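Local coordinates for putative ferredoxin (Hydrogenobacter thermophilus, PDB 7M1O), which binds a single [4Fe-4S] cluster and probably serves as a small electron carrier of the ferredoxin family, at residues C15-K27 with L51-P63. Sequence-based numbering, arbitrary orientation.
Sequences CELCYDRVPEVYK and LEQEVKEVTDECP. With SF4 (iron/sulfur cluster), chain C.
Arg21 lies across helix 52-61, its side chain set like a knob among Glu54, Glu57, Val58 and Glu61. With CG anti to the backbone N (chi1 178°) and bends at chi2 and chi3, its chain runs past Val58 in the reverse direction, Arg21 CG 3.7 Å from Val58 CG1. The guanidinium grips Glu61 end-on in a salt bridge: Arg21 NH1 and NH2 both bond to Glu61 OE1, at 2.8 Å each. The planes stand 84° apart; NH1 meets the syn lone pair of OE1, NH2 comes from above the carboxylate plane, and both bonds are bent (133° at NH1). On the cluster side of this ion pair, Leu17 crosses Glu61 at about a right angle and rests CD2 on its CB. Toward the N-terminal end of helix 52-61 the contact is mainly aliphatic. Val22 CG2 touches both Val58 CG1 and Glu54 CB, Val25 CG2 meets Val55 CG2 at 3.7 Å, and Leu51, at the N-cap, crosses Glu24 at about a right angle, CD1 against Glu24 CB. Tyr26 brings CE2 to Val58 CG2 (3.8 Å), with Val25 CG1 over the centre of one ring face; its hydroxyl, beside Val55 CG1, is hydrogen-bonded to Thr5 of strand 3-7. At the other end, Cys15, Cys18 and Cys62 bind three irons of the cubane, Cys12 completing the ligand set, and Pro63 CD packs 3.7 Å from Cys15 SG. Helix 17-21, which carries Cys18, runs roughly antiparallel to helix 52-61, which ends just before Cys62. Glu54 and Glu57 probably favour cationic Arg21, and the ion pair ties together two cluster-binding segments.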
loop_
_atom_site.group_PDB
_atom_site.type_symbol
_atom_site.label_atom_id
_atom_site.label_comp_id
_atom_site.label_asym_id
_atom_site.label_seq_id
_atom_site.Cartn_x
_atom_site.Cartn_y
_atom_site.Cartn_z
ATOM N N CYS A 15 11.717 -1.768 0.522
ATOM C CA CYS A 15 12.374 -0.512 0.866
ATOM C C CYS A 15 11.812 0.102 2.153
ATOM O O CYS A 15 12.388 1.044 2.698
ATOM C CB CYS A 15 12.239 0.479 -0.286
ATOM S SG CYS A 15 10.695 1.390 -0.275
ATOM N N GLU A 16 10.680 -0.431 2.610
ATOM C CA GLU A 16 10.071 -0.084 3.899
ATOM C C GLU A 16 9.372 1.277 3.927
ATOM O O GLU A 16 8.888 1.698 4.978
ATOM C CB GLU A 16 11.116 -0.125 5.027
ATOM C CG GLU A 16 11.977 -1.386 5.052
ATOM C CD GLU A 16 12.731 -1.572 6.362
ATOM O OE1 GLU A 16 12.477 -0.814 7.321
ATOM O OE2 GLU A 16 13.580 -2.486 6.433
ATOM N N LEU A 17 9.293 1.957 2.789
ATOM C CA LEU A 17 8.738 3.309 2.769
ATOM C C LEU A 17 7.258 3.333 3.133
ATOM O O LEU A 17 6.844 4.093 4.007
ATOM C CB LEU A 17 8.931 3.958 1.397
ATOM C CG LEU A 17 8.391 5.388 1.274
ATOM C CD1 LEU A 17 9.118 6.333 2.225
ATOM C CD2 LEU A 17 8.503 5.886 -0.158
ATOM N N CYS A 18 6.460 2.504 2.468
ATOM C CA CYS A 18 5.009 2.587 2.611
ATOM C C CYS A 18 4.532 2.246 4.021
ATOM O O CYS A 18 3.676 2.948 4.566
ATOM C CB CYS A 18 4.317 1.677 1.595
ATOM S SG CYS A 18 4.798 -0.056 1.668
ATOM N N TYR A 19 5.073 1.189 4.625
ATOM C CA TYR A 19 4.566 0.778 5.931
ATOM C C TYR A 19 5.270 1.492 7.081
ATOM O O TYR A 19 4.833 1.399 8.224
ATOM C CB TYR A 19 4.641 -0.745 6.120
ATOM C CG TYR A 19 5.945 -1.452 5.809
ATOM C CD1 TYR A 19 6.061 -2.244 4.675
ATOM C CD2 TYR A 19 7.028 -1.393 6.678
ATOM C CE1 TYR A 19 7.225 -2.923 4.393
ATOM C CE2 TYR A 19 8.204 -2.072 6.402
ATOM C CZ TYR A 19 8.291 -2.840 5.258
ATOM O OH TYR A 19 9.448 -3.522 4.964
ATOM N N ASP A 20 6.338 2.224 6.781
ATOM C CA ASP A 20 6.895 3.155 7.754
ATOM C C ASP A 20 6.073 4.441 7.767
ATOM O O ASP A 20 5.773 4.991 8.826
ATOM C CB ASP A 20 8.354 3.485 7.445
ATOM C CG ASP A 20 8.951 4.440 8.457
ATOM O OD1 ASP A 20 8.947 4.101 9.659
ATOM O OD2 ASP A 20 9.395 5.537 8.060
ATOM N N ARG A 21 5.718 4.913 6.576
ATOM C CA ARG A 21 5.018 6.183 6.418
ATOM C C ARG A 21 3.540 6.067 6.780
ATOM O O ARG A 21 2.999 6.920 7.482
ATOM C CB ARG A 21 5.162 6.680 4.977
ATOM C CG ARG A 21 4.428 7.984 4.662
ATOM C CD ARG A 21 5.280 9.205 4.957
ATOM N NE ARG A 21 6.468 9.255 4.108
ATOM C CZ ARG A 21 6.449 9.539 2.809
ATOM N NH1 ARG A 21 5.303 9.796 2.191
ATOM N NH2 ARG A 21 7.583 9.561 2.121
ATOM N N VAL A 22 2.894 5.017 6.286
ATOM C CA VAL A 22 1.457 4.840 6.467
ATOM C C VAL A 22 1.159 3.468 7.069
ATOM O O VAL A 22 0.608 2.593 6.399
ATOM C CB VAL A 22 0.699 4.998 5.128
ATOM C CG1 VAL A 22 -0.802 5.095 5.369
ATOM C CG2 VAL A 22 1.191 6.228 4.380
ATOM N N PRO A 23 1.525 3.274 8.346
ATOM C CA PRO A 23 1.263 2.001 9.024
ATOM C C PRO A 23 -0.231 1.714 9.165
ATOM O O PRO A 23 -0.615 0.580 9.446
ATOM C CB PRO A 23 1.923 2.186 10.394
ATOM C CG PRO A 23 1.991 3.658 10.595
ATOM C CD PRO A 23 2.198 4.242 9.230
ATOM N N GLU A 24 -1.058 2.737 8.968
ATOM C CA GLU A 24 -2.506 2.565 8.983
ATOM C C GLU A 24 -2.964 1.709 7.803
ATOM O O GLU A 24 -3.995 1.041 7.880
ATOM C CB GLU A 24 -3.220 3.922 8.940
ATOM C CG GLU A 24 -2.838 4.890 10.056
ATOM C CD GLU A 24 -1.714 5.836 9.665
ATOM O OE1 GLU A 24 -0.862 5.450 8.838
ATOM O OE2 GLU A 24 -1.687 6.971 10.186
ATOM N N VAL A 25 -2.191 1.734 6.717
ATOM C CA VAL A 25 -2.584 1.082 5.468
ATOM C C VAL A 25 -1.670 -0.086 5.097
ATOM O O VAL A 25 -2.147 -1.110 4.609
ATOM C CB VAL A 25 -2.597 2.095 4.300
ATOM C CG1 VAL A 25 -2.972 1.416 2.985
ATOM C CG2 VAL A 25 -3.566 3.225 4.598
ATOM N N TYR A 26 -0.368 0.068 5.322
ATOM C CA TYR A 26 0.607 -0.943 4.913
ATOM C C TYR A 26 1.396 -1.496 6.094
ATOM O O TYR A 26 1.606 -0.808 7.091
ATOM C CB TYR A 26 1.575 -0.356 3.884
ATOM C CG TYR A 26 0.885 0.335 2.734
ATOM C CD1 TYR A 26 0.402 -0.388 1.652
ATOM C CD2 TYR A 26 0.711 1.712 2.732
ATOM C CE1 TYR A 26 -0.232 0.242 0.599
ATOM C CE2 TYR A 26 0.079 2.349 1.685
ATOM C CZ TYR A 26 -0.390 1.610 0.622
ATOM O OH TYR A 26 -1.020 2.247 -0.418
ATOM N N LYS A 27 1.834 -2.744 5.964
ATOM C CA LYS A 27 2.654 -3.384 6.982
ATOM C C LYS A 27 3.688 -4.295 6.338
ATOM O O LYS A 27 3.501 -4.772 5.218
ATOM C CB LYS A 27 1.788 -4.194 7.950
ATOM C CG LYS A 27 1.172 -5.443 7.328
ATOM C CD LYS A 27 0.197 -6.135 8.269
ATOM C CE LYS A 27 -0.418 -7.361 7.609
ATOM N NZ LYS A 27 -1.504 -7.984 8.423
ATOM N N LEU A 51 -6.758 9.271 4.987
ATOM C CA LEU A 51 -5.483 8.672 4.600
ATOM C C LEU A 51 -5.305 8.608 3.086
ATOM O O LEU A 51 -4.338 8.026 2.598
ATOM C CB LEU A 51 -5.363 7.267 5.194
ATOM C CG LEU A 51 -5.085 7.209 6.699
ATOM C CD1 LEU A 51 -5.304 5.802 7.232
ATOM C CD2 LEU A 51 -3.669 7.680 7.004
ATOM N N GLU A 52 -6.223 9.219 2.345
ATOM C CA GLU A 52 -6.190 9.146 0.889
ATOM C C GLU A 52 -4.942 9.803 0.302
ATOM O O GLU A 52 -4.253 9.202 -0.521
ATOM C CB GLU A 52 -7.446 9.787 0.295
ATOM C CG GLU A 52 -8.683 8.903 0.392
ATOM C CD GLU A 52 -9.904 9.514 -0.275
ATOM O OE1 GLU A 52 -9.733 10.348 -1.189
ATOM O OE2 GLU A 52 -11.035 9.157 0.116
ATOM N N GLN A 53 -4.645 11.026 0.729
ATOM C CA GLN A 53 -3.514 11.764 0.175
ATOM C C GLN A 53 -2.184 11.122 0.557
ATOM O O GLN A 53 -1.251 11.103 -0.243
ATOM C CB GLN A 53 -3.548 13.221 0.635
ATOM C CG GLN A 53 -4.698 14.014 0.037
ATOM C CD GLN A 53 -4.655 15.481 0.411
ATOM O OE1 GLN A 53 -3.590 16.036 0.682
ATOM N NE2 GLN A 53 -5.821 16.119 0.430
ATOM N N GLU A 54 -2.101 10.602 1.776
ATOM C CA GLU A 54 -0.917 9.870 2.213
ATOM C C GLU A 54 -0.698 8.644 1.329
ATOM O O GLU A 54 0.412 8.392 0.856
ATOM C CB GLU A 54 -1.050 9.450 3.678
ATOM C CG GLU A 54 -0.936 10.598 4.670
ATOM C CD GLU A 54 0.456 11.201 4.710
ATOM O OE1 GLU A 54 1.441 10.432 4.651
ATOM O OE2 GLU A 54 0.567 12.443 4.797
ATOM N N VAL A 55 -1.769 7.890 1.103
ATOM C CA VAL A 55 -1.708 6.709 0.251
ATOM C C VAL A 55 -1.309 7.096 -1.169
ATOM O O VAL A 55 -0.488 6.424 -1.792
ATOM C CB VAL A 55 -3.062 5.958 0.239
ATOM C CG1 VAL A 55 -3.144 4.953 -0.911
ATOM C CG2 VAL A 55 -3.270 5.248 1.565
ATOM N N LYS A 56 -1.881 8.182 -1.677
ATOM C CA LYS A 56 -1.583 8.625 -3.034
ATOM C C LYS A 56 -0.125 9.051 -3.154
ATOM O O LYS A 56 0.506 8.844 -4.191
ATOM C CB LYS A 56 -2.508 9.773 -3.451
ATOM C CG LYS A 56 -3.933 9.329 -3.766
ATOM C CD LYS A 56 -4.788 10.473 -4.292
ATOM C CE LYS A 56 -4.572 10.693 -5.780
ATOM N NZ LYS A 56 -5.458 11.761 -6.323
ATOM N N GLU A 57 0.410 9.638 -2.087
ATOM C CA GLU A 57 1.803 10.070 -2.074
ATOM C C GLU A 57 2.768 8.888 -2.111
ATOM O O GLU A 57 3.687 8.866 -2.930
ATOM C CB GLU A 57 2.082 10.937 -0.845
ATOM C CG GLU A 57 1.606 12.375 -0.992
ATOM C CD GLU A 57 1.723 13.168 0.293
ATOM O OE1 GLU A 57 2.446 12.719 1.209
ATOM O OE2 GLU A 57 1.088 14.238 0.391
ATOM N N VAL A 58 2.572 7.905 -1.236
ATOM C CA VAL A 58 3.476 6.757 -1.198
ATOM C C VAL A 58 3.348 5.925 -2.468
ATOM O O VAL A 58 4.287 5.237 -2.863
ATOM C CB VAL A 58 3.221 5.849 0.022
ATOM C CG1 VAL A 58 3.467 6.611 1.309
ATOM C CG2 VAL A 58 1.812 5.275 -0.008
ATOM N N THR A 59 2.179 5.981 -3.099
ATOM C CA THR A 59 1.966 5.305 -4.372
ATOM C C THR A 59 2.902 5.878 -5.436
ATOM O O THR A 59 3.486 5.136 -6.227
ATOM C CB THR A 59 0.502 5.433 -4.838
ATOM O OG1 THR A 59 -0.361 4.789 -3.890
ATOM C CG2 THR A 59 0.305 4.797 -6.210
ATOM N N ASP A 60 3.044 7.201 -5.449
ATOM C CA ASP A 60 3.946 7.863 -6.387
ATOM C C ASP A 60 5.404 7.695 -5.970
ATOM O O ASP A 60 6.308 7.765 -6.804
ATOM C CB ASP A 60 3.619 9.355 -6.496
ATOM C CG ASP A 60 2.289 9.619 -7.176
ATOM O OD1 ASP A 60 1.787 8.727 -7.894
ATOM O OD2 ASP A 60 1.749 10.731 -7.000
ATOM N N GLU A 61 5.626 7.474 -4.680
ATOM C CA GLU A 61 6.976 7.437 -4.128
ATOM C C GLU A 61 7.566 6.031 -4.089
ATOM O O GLU A 61 8.780 5.876 -3.978
ATOM C CB GLU A 61 6.981 8.036 -2.723
ATOM C CG GLU A 61 6.807 9.547 -2.710
ATOM C CD GLU A 61 6.569 10.102 -1.319
ATOM O OE1 GLU A 61 6.360 9.305 -0.380
ATOM O OE2 GLU A 61 6.589 11.339 -1.166
ATOM N N CYS A 62 6.715 5.013 -4.179
ATOM C CA CYS A 62 7.196 3.636 -4.214
ATOM C C CYS A 62 8.206 3.470 -5.350
ATOM O O CYS A 62 7.874 3.714 -6.511
ATOM C CB CYS A 62 6.038 2.655 -4.393
ATOM S SG CYS A 62 6.570 0.940 -4.650
ATOM N N PRO A 63 9.443 3.059 -5.021
ATOM C CA PRO A 63 10.501 2.997 -6.037
ATOM C C PRO A 63 10.265 1.935 -7.108
ATOM O O PRO A 63 10.826 2.042 -8.195
ATOM C CB PRO A 63 11.749 2.662 -5.216
ATOM C CG PRO A 63 11.231 1.927 -4.039
ATOM C CD PRO A 63 9.920 2.576 -3.712
HETATM FE FE1 SF4 C . 7.708 -2.329 -1.327
HETATM FE FE2 SF4 C . 6.991 -0.040 -2.638
HETATM FE FE3 SF4 C . 8.913 0.044 -0.702
HETATM FE FE4 SF4 C . 6.306 -0.394 -0.005
HETATM S S1 SF4 C . 7.170 1.487 -0.953
HETATM S S2 SF4 C . 8.134 -1.518 0.762
HETATM S S3 SF4 C . 5.592 -1.625 -1.790
HETATM S S4 SF4 C . 9.025 -1.067 -2.690
#